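Local coordinates for protein glycerophosphoryl diester phosphodiesterase (Parabacteroides distasonis, PDB 3MZ2) that probably hydrolyses glycerophosphodiesters to an alcohol and glycerol phosphate, as a TIM-barrel enzyme of the glycerophosphodiester phosphodiesterase family, at residues A[64-69]-A[76-81]; A[134-139]-A[161-166]. All coordinates share one frame; numbering follows the deposited sequence. Where two conformers were deposited one is given.

In the fold
Contact 1 and contact 2 follow one another along the chain and share one sheet, their centres about 11 Å apart. Strands 63-70 and 135-137 are parallel neighbours, probably bonded from Ile136 N to Phe64 O (2.8 Å) and from Ile66 N to Ile136 O (2.9 Å). Contact 1 adds antiparallel strand 76-78 to the barrel wall through a hairpin; contact 2 carries the wall to the next parallel strand. Near the strand ends polar side chains converge: Glu65 OE2 packs 3.3 Å from Asp138 CB, and Lys140 forms salt bridges to Asp67 and Asp138. His80 binds one sulfate, a second lies about 5 Å from its side chain, and a sulfate lies about 4 Å from that of Asp138, consistent with a phosphate-binding pocket.

Contact 1. Residues A[64-69]-A[76-81]; sequences FEIDPR and IVLFHD. With SO4 (sulfate ion), chain C.
A beta hairpin built onto a barrel strand pairs Arg69 with Val77: Arg69 N bonds to Val77 O and Val77 N to Arg69 O, both 2.8 Å, an antiparallel hydrogen-bonded pair. Pro68 faces Leu78 in the adjoining non-hydrogen-bonded pair, and Phe79 N reaches Asp67 O at 2.9 Å. With CG between the backbone N and carbonyl carbon (chi1 65°) and the chain bent at chi3, the Arg69 guanidinium turns back along 79-81. Arg69 NE donates to Phe79 O and NH2 to His80 O, each at 2.9 Å, near the guanidinium plane but above the carbonyl planes; Asp81 O lies over one face, and NH2 also forms a salt bridge with Asp82. Shortened to alanine, this position would probably leave both carbonyls without side-chain donors and Asp82 without its mate. In this phosphodiesterase-family TIM barrel the hairpin places His80 beside a sulfate, probably from the crystallisation liquor: His80 NE2 donates to sulfate O4 at 3.2 Å, which His37 and Arg38 also hydrogen-bond, while ND1 donates to Asp81 OD1. The Asp67 carboxylate, held by Asn48 and Lys140, stands 78° to the imidazole plane. On the Leu78 side, Ile66 CD1 packs on Leu78 CD2 at 3.8 Å, near Phe53 and Leu122.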
loop_
_atom_site.group_PDB
_atom_site.type_symbol
_atom_site.label_atom_id
_atom_site.label_comp_id
_atom_site.label_asym_id
_atom_site.label_seq_id
_atom_site.Cartn_x
_atom_site.Cartn_y
_atom_site.Cartn_z
ATOM N N PHE A 64 13.154 7.181 -13.664
ATOM C CA PHE A 64 11.688 7.076 -13.702
ATOM C C PHE A 64 11.172 6.170 -12.587
ATOM O O PHE A 64 11.509 5.006 -12.524
ATOM C CB PHE A 64 11.225 6.567 -15.084
ATOM C CG PHE A 64 11.625 7.491 -16.217
ATOM C CD1 PHE A 64 10.994 8.692 -16.348
ATOM C CD2 PHE A 64 12.665 7.211 -17.040
ATOM C CE1 PHE A 64 11.340 9.577 -17.370
ATOM C CE2 PHE A 64 13.043 8.103 -18.052
ATOM C CZ PHE A 64 12.391 9.319 -18.186
ATOM N N GLU A 65 10.277 6.724 -11.790
ATOM C CA GLU A 65 9.592 6.000 -10.733
ATOM C C GLU A 65 8.286 5.511 -11.357
ATOM O O GLU A 65 7.565 6.288 -11.964
ATOM C CB GLU A 65 9.322 6.973 -9.594
ATOM C CG GLU A 65 8.667 6.291 -8.422
ATOM C CD GLU A 65 7.167 6.375 -8.387
ATOM O OE1 GLU A 65 6.535 7.037 -9.231
ATOM O OE2 GLU A 65 6.616 5.747 -7.453
ATOM N N ILE A 66 8.011 4.210 -11.289
ATOM C CA ILE A 66 6.905 3.616 -12.012
ATOM C C ILE A 66 6.092 2.700 -11.096
ATOM O O ILE A 66 6.540 2.316 -9.990
ATOM C CB ILE A 66 7.436 2.881 -13.291
ATOM C CG1 ILE A 66 8.409 1.763 -12.927
ATOM C CG2 ILE A 66 8.127 3.910 -14.212
ATOM C CD1 ILE A 66 8.980 0.929 -14.108
ATOM N N ASP A 67 4.905 2.327 -11.581
ATOM C CA ASP A 67 3.887 1.625 -10.803
ATOM C C ASP A 67 3.549 0.232 -11.374
ATOM O O ASP A 67 2.601 0.092 -12.154
ATOM C CB ASP A 67 2.589 2.477 -10.755
ATOM C CG ASP A 67 2.818 3.844 -10.136
ATOM O OD1 ASP A 67 3.160 3.856 -8.933
ATOM O OD2 ASP A 67 2.652 4.861 -10.831
ATOM N N PRO A 68 4.311 -0.809 -10.983
ATOM C CA PRO A 68 4.032 -2.173 -11.435
ATOM C C PRO A 68 2.816 -2.760 -10.729
ATOM O O PRO A 68 2.651 -2.605 -9.518
ATOM C CB PRO A 68 5.302 -2.967 -11.082
ATOM C CG PRO A 68 6.217 -2.047 -10.405
ATOM C CD PRO A 68 5.496 -0.754 -10.118
ATOM N N ARG A 69 1.938 -3.375 -11.506
ATOM C CA ARG A 69 0.790 -4.066 -10.962
ATOM C C ARG A 69 0.344 -5.180 -11.917
ATOM O O ARG A 69 0.782 -5.281 -13.057
ATOM C CB ARG A 69 -0.388 -3.115 -10.667
ATOM C CG ARG A 69 -0.991 -2.478 -11.866
ATOM C CD ARG A 69 -2.363 -1.832 -11.592
ATOM N NE ARG A 69 -2.388 -0.843 -10.488
ATOM C CZ ARG A 69 -2.953 -1.054 -9.308
ATOM N NH1 ARG A 69 -3.478 -2.231 -9.003
ATOM N NH2 ARG A 69 -2.924 -0.085 -8.405
ATOM N N ILE A 76 2.864 -8.392 -15.202
ATOM C CA ILE A 76 3.131 -7.101 -14.581
ATOM C C ILE A 76 3.123 -5.974 -15.633
ATOM O O ILE A 76 3.940 -5.962 -16.580
ATOM C CB ILE A 76 4.478 -7.072 -13.812
ATOM C CG1 ILE A 76 4.567 -8.207 -12.805
ATOM C CG2 ILE A 76 4.681 -5.701 -13.115
ATOM C CD1 ILE A 76 5.972 -8.419 -12.344
ATOM N N VAL A 77 2.188 -5.029 -15.438
ATOM C CA VAL A 77 2.076 -3.835 -16.273
ATOM C C VAL A 77 2.328 -2.577 -15.432
ATOM O O VAL A 77 2.389 -2.656 -14.226
ATOM C CB VAL A 77 0.688 -3.768 -16.966
ATOM C CG1 VAL A 77 0.468 -4.944 -17.890
ATOM C CG2 VAL A 77 -0.462 -3.701 -15.939
ATOM N N LEU A 78 2.520 -1.422 -16.087
ATOM C CA LEU A 78 2.729 -0.161 -15.385
ATOM C C LEU A 78 1.418 0.602 -15.446
ATOM O O LEU A 78 0.986 0.946 -16.539
ATOM C CB LEU A 78 3.800 0.668 -16.082
ATOM C CG LEU A 78 5.134 -0.047 -16.262
ATOM C CD1 LEU A 78 6.197 0.879 -16.825
ATOM C CD2 LEU A 78 5.616 -0.695 -15.002
ATOM N N PHE A 79 0.833 0.878 -14.289
ATOM C CA PHE A 79 -0.429 1.570 -14.197
ATOM C C PHE A 79 -0.667 1.909 -12.715
ATOM O O PHE A 79 -0.674 1.002 -11.873
ATOM C CB PHE A 79 -1.584 0.678 -14.719
ATOM C CG PHE A 79 -2.816 1.451 -15.043
ATOM C CD1 PHE A 79 -2.952 2.057 -16.289
ATOM C CD2 PHE A 79 -3.817 1.618 -14.101
ATOM C CE1 PHE A 79 -4.055 2.798 -16.584
ATOM C CE2 PHE A 79 -4.919 2.379 -14.404
ATOM C CZ PHE A 79 -5.039 2.949 -15.649
ATOM N N HIS A 80 -0.887 3.179 -12.398
ATOM C CA HIS A 80 -0.935 3.579 -10.989
ATOM C C HIS A 80 -2.207 3.172 -10.229
ATOM O O HIS A 80 -2.130 2.568 -9.173
ATOM C CB HIS A 80 -0.716 5.086 -10.839
ATOM C CG HIS A 80 -0.796 5.548 -9.414
ATOM N ND1 HIS A 80 -1.998 5.901 -8.826
ATOM C CD2 HIS A 80 0.132 5.595 -8.431
ATOM C CE1 HIS A 80 -1.778 6.213 -7.558
ATOM N NE2 HIS A 80 -0.495 6.059 -7.300
ATOM N N ASP A 81 -3.350 3.555 -10.768
ATOM C CA ASP A 81 -4.633 3.492 -10.033
ATOM C C ASP A 81 -5.231 2.100 -9.967
ATOM O O ASP A 81 -4.943 1.231 -10.804
ATOM C CB ASP A 81 -5.689 4.396 -10.664
ATOM C CG ASP A 81 -5.356 5.864 -10.594
ATOM O OD1 ASP A 81 -4.432 6.284 -9.848
ATOM O OD2 ASP A 81 -6.022 6.628 -11.323
HETATM S S SO4 C . 2.166 8.183 -5.706
HETATM O O1 SO4 C . 2.382 7.668 -7.059
HETATM O O2 SO4 C . 3.474 8.534 -5.147
HETATM O O3 SO4 C . 1.309 9.382 -5.691
HETATM O O4 SO4 C . 1.416 7.146 -4.954
#

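Contact 2. Residues A[134-139]-A[161-166]; sequences ILILDK and MITVHD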
loop_
_atom_site.group_PDB
_atom_site.type_symbol
_atom_site.label_atom_id
_atom_site.label_comp_id
_atom_site.label_asym_id
_atom_site.label_seq_id
_atom_site.Cartn_x
_atom_site.Cartn_y
_atom_site.Cartn_z
ATOM N N ILE A 134 17.461 4.608 -15.207
ATOM C CA ILE A 134 17.244 3.717 -14.091
ATOM C C ILE A 134 15.771 3.810 -13.788
ATOM O O ILE A 134 15.221 4.908 -13.741
ATOM C CB ILE A 134 18.006 4.200 -12.836
ATOM C CG1 ILE A 134 19.473 4.398 -13.108
ATOM C CG2 ILE A 134 17.782 3.245 -11.611
ATOM C CD1 ILE A 134 20.144 5.290 -12.153
ATOM N N LEU A 135 15.107 2.683 -13.594
ATOM C CA LEU A 135 13.737 2.656 -13.174
ATOM C C LEU A 135 13.676 2.428 -11.668
ATOM O O LEU A 135 14.544 1.738 -11.074
ATOM C CB LEU A 135 13.025 1.486 -13.895
ATOM C CG LEU A 135 13.072 1.464 -15.429
ATOM C CD1 LEU A 135 12.376 0.208 -15.959
ATOM C CD2 LEU A 135 12.503 2.739 -15.995
ATOM N N ILE A 136 12.651 2.967 -11.036
ATOM C CA ILE A 136 12.473 2.870 -9.603
ATOM C C ILE A 136 11.064 2.338 -9.345
ATOM O O ILE A 136 10.070 2.980 -9.715
ATOM C CB ILE A 136 12.689 4.222 -8.899
ATOM C CG1 ILE A 136 14.053 4.796 -9.305
ATOM C CG2 ILE A 136 12.569 3.993 -7.336
ATOM C CD1 ILE A 136 14.362 6.260 -8.755
ATOM N N LEU A 137 10.980 1.132 -8.803
ATOM C CA LEU A 137 9.714 0.421 -8.676
ATOM C C LEU A 137 8.993 0.765 -7.373
ATOM O O LEU A 137 9.457 0.442 -6.256
ATOM C CB LEU A 137 9.890 -1.101 -8.735
ATOM C CG LEU A 137 10.659 -1.645 -9.957
ATOM C CD1 LEU A 137 10.613 -3.202 -9.972
ATOM C CD2 LEU A 137 10.179 -1.066 -11.288
ATOM N N ASP A 138 7.804 1.332 -7.511
ATOM C CA ASP A 138 6.929 1.495 -6.355
ATOM C C ASP A 138 6.219 0.136 -6.133
ATOM O O ASP A 138 6.436 -0.827 -6.875
ATOM C CB ASP A 138 5.956 2.652 -6.612
ATOM C CG ASP A 138 5.307 3.189 -5.337
ATOM O OD1 ASP A 138 5.716 2.802 -4.223
ATOM O OD2 ASP A 138 4.386 4.022 -5.481
ATOM N N LYS A 139 5.450 0.015 -5.074
ATOM C CA LYS A 139 4.777 -1.214 -4.697
ATOM C C LYS A 139 3.285 -0.993 -4.858
ATOM O O LYS A 139 2.767 -0.050 -4.230
ATOM C CB LYS A 139 5.112 -1.502 -3.209
ATOM C CG LYS A 139 4.207 -2.517 -2.468
ATOM C CD LYS A 139 4.784 -2.848 -1.087
ATOM C CE LYS A 139 4.248 -4.154 -0.504
ATOM N NZ LYS A 139 5.215 -4.721 0.492
HETATM N N MSE A 161 15.774 -0.121 -9.489
HETATM C CA MSE A 161 15.863 0.081 -8.036
HETATM C C MSE A 161 14.528 -0.252 -7.405
HETATM O O MSE A 161 13.494 -0.237 -8.104
HETATM C CB MSE A 161 16.219 1.538 -7.679
HETATM C CG MSE A 161 17.594 1.894 -8.106
HETATM SE SE MSE A 161 17.918 3.821 -8.111
HETATM C CE MSE A 161 17.603 4.262 -6.224
ATOM N N ILE A 162 14.543 -0.481 -6.102
ATOM C CA ILE A 162 13.316 -0.867 -5.367
ATOM C C ILE A 162 13.004 0.192 -4.313
ATOM O O ILE A 162 13.865 0.553 -3.542
ATOM C CB ILE A 162 13.498 -2.237 -4.685
ATOM C CG1 ILE A 162 13.895 -3.302 -5.727
ATOM C CG2 ILE A 162 12.186 -2.657 -3.947
ATOM C CD1 ILE A 162 14.543 -4.586 -5.111
ATOM N N THR A 163 11.763 0.675 -4.297
ATOM C CA THR A 163 11.319 1.609 -3.280
ATOM C C THR A 163 10.950 0.804 -2.057
ATOM O O THR A 163 10.203 -0.171 -2.152
ATOM C CB THR A 163 10.095 2.433 -3.735
ATOM O OG1 THR A 163 10.446 3.157 -4.902
ATOM C CG2 THR A 163 9.702 3.443 -2.603
ATOM N N VAL A 164 11.485 1.234 -0.910
ATOM C CA VAL A 164 11.219 0.585 0.384
ATOM C C VAL A 164 10.826 1.650 1.380
ATOM O O VAL A 164 11.376 2.787 1.344
ATOM C CB VAL A 164 12.456 -0.203 0.902
ATOM C CG1 VAL A 164 12.727 -1.439 -0.020
ATOM C CG2 VAL A 164 13.701 0.672 1.054
ATOM N N HIS A 165 9.841 1.305 2.206
ATOM C CA HIS A 165 9.283 2.266 3.139
ATOM C C HIS A 165 9.935 2.230 4.531
ATOM O O HIS A 165 9.751 3.142 5.325
ATOM C CB HIS A 165 7.774 2.098 3.249
ATOM C CG HIS A 165 7.041 2.376 1.982
ATOM N ND1 HIS A 165 5.897 1.690 1.622
ATOM C CD2 HIS A 165 7.310 3.222 0.960
ATOM C CE1 HIS A 165 5.475 2.140 0.450
ATOM N NE2 HIS A 165 6.311 3.074 0.032
ATOM N N ASP A 166 10.674 1.185 4.835
ATOM C CA ASP A 166 11.316 1.062 6.147
ATOM C C ASP A 166 12.451 0.059 6.069
ATOM O O ASP A 166 12.682 -0.585 5.023
ATOM C CB ASP A 166 10.299 0.694 7.264
ATOM C CG ASP A 166 9.832 -0.754 7.202
ATOM O OD1 ASP A 166 10.039 -1.411 6.166
ATOM O OD2 ASP A 166 9.240 -1.228 8.200
HETATM O O HOH W 1 8.735 -1.418 -4.123
HETATM O O HOH W 2 5.740 4.573 -2.381
HETATM O O HOH W 3 7.301 0.768 -2.185
#
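Ile134 has CG1 beside the backbone N (chi1 -54°), which leaves CG2 anti to that N, and selenomethionine Met161 sets CG beside its own backbone N (chi1 -67°); together these bring Ile134 CG2 and Met161 SE to 3.5 Å. The two side chains cross at a slant, whereas Ile136 runs alongside Met161 in the same direction, its CG1 4.2 Å from SE. Ile136 CG2 also touches Thr163 OG1, the two side chains crossing at about a right angle. The backbones are bound by Met161 N to Leu135 O (2.7 Å), Leu137 N to Met161 O (2.9 Å) and Thr163 N to Leu137 O (3.0 Å). Leu137, paired with Ile162, points to the other face of the sheet, where both pack on Ile151 of helix 144-153. Water spans the gap as the strands part: one molecule donates to Asp138 OD1 at 2.6 Å and lies 2.9 Å from His165 NE2, in the ring plane at its edge. Asp138 OD2 meanwhile forms a salt bridge to Lys140. Segments 135-137 and 161-164 run at 35° to each other, and helix 144-153 connects them in a beta-alpha-beta unit, the repeating element of the TIM barrel.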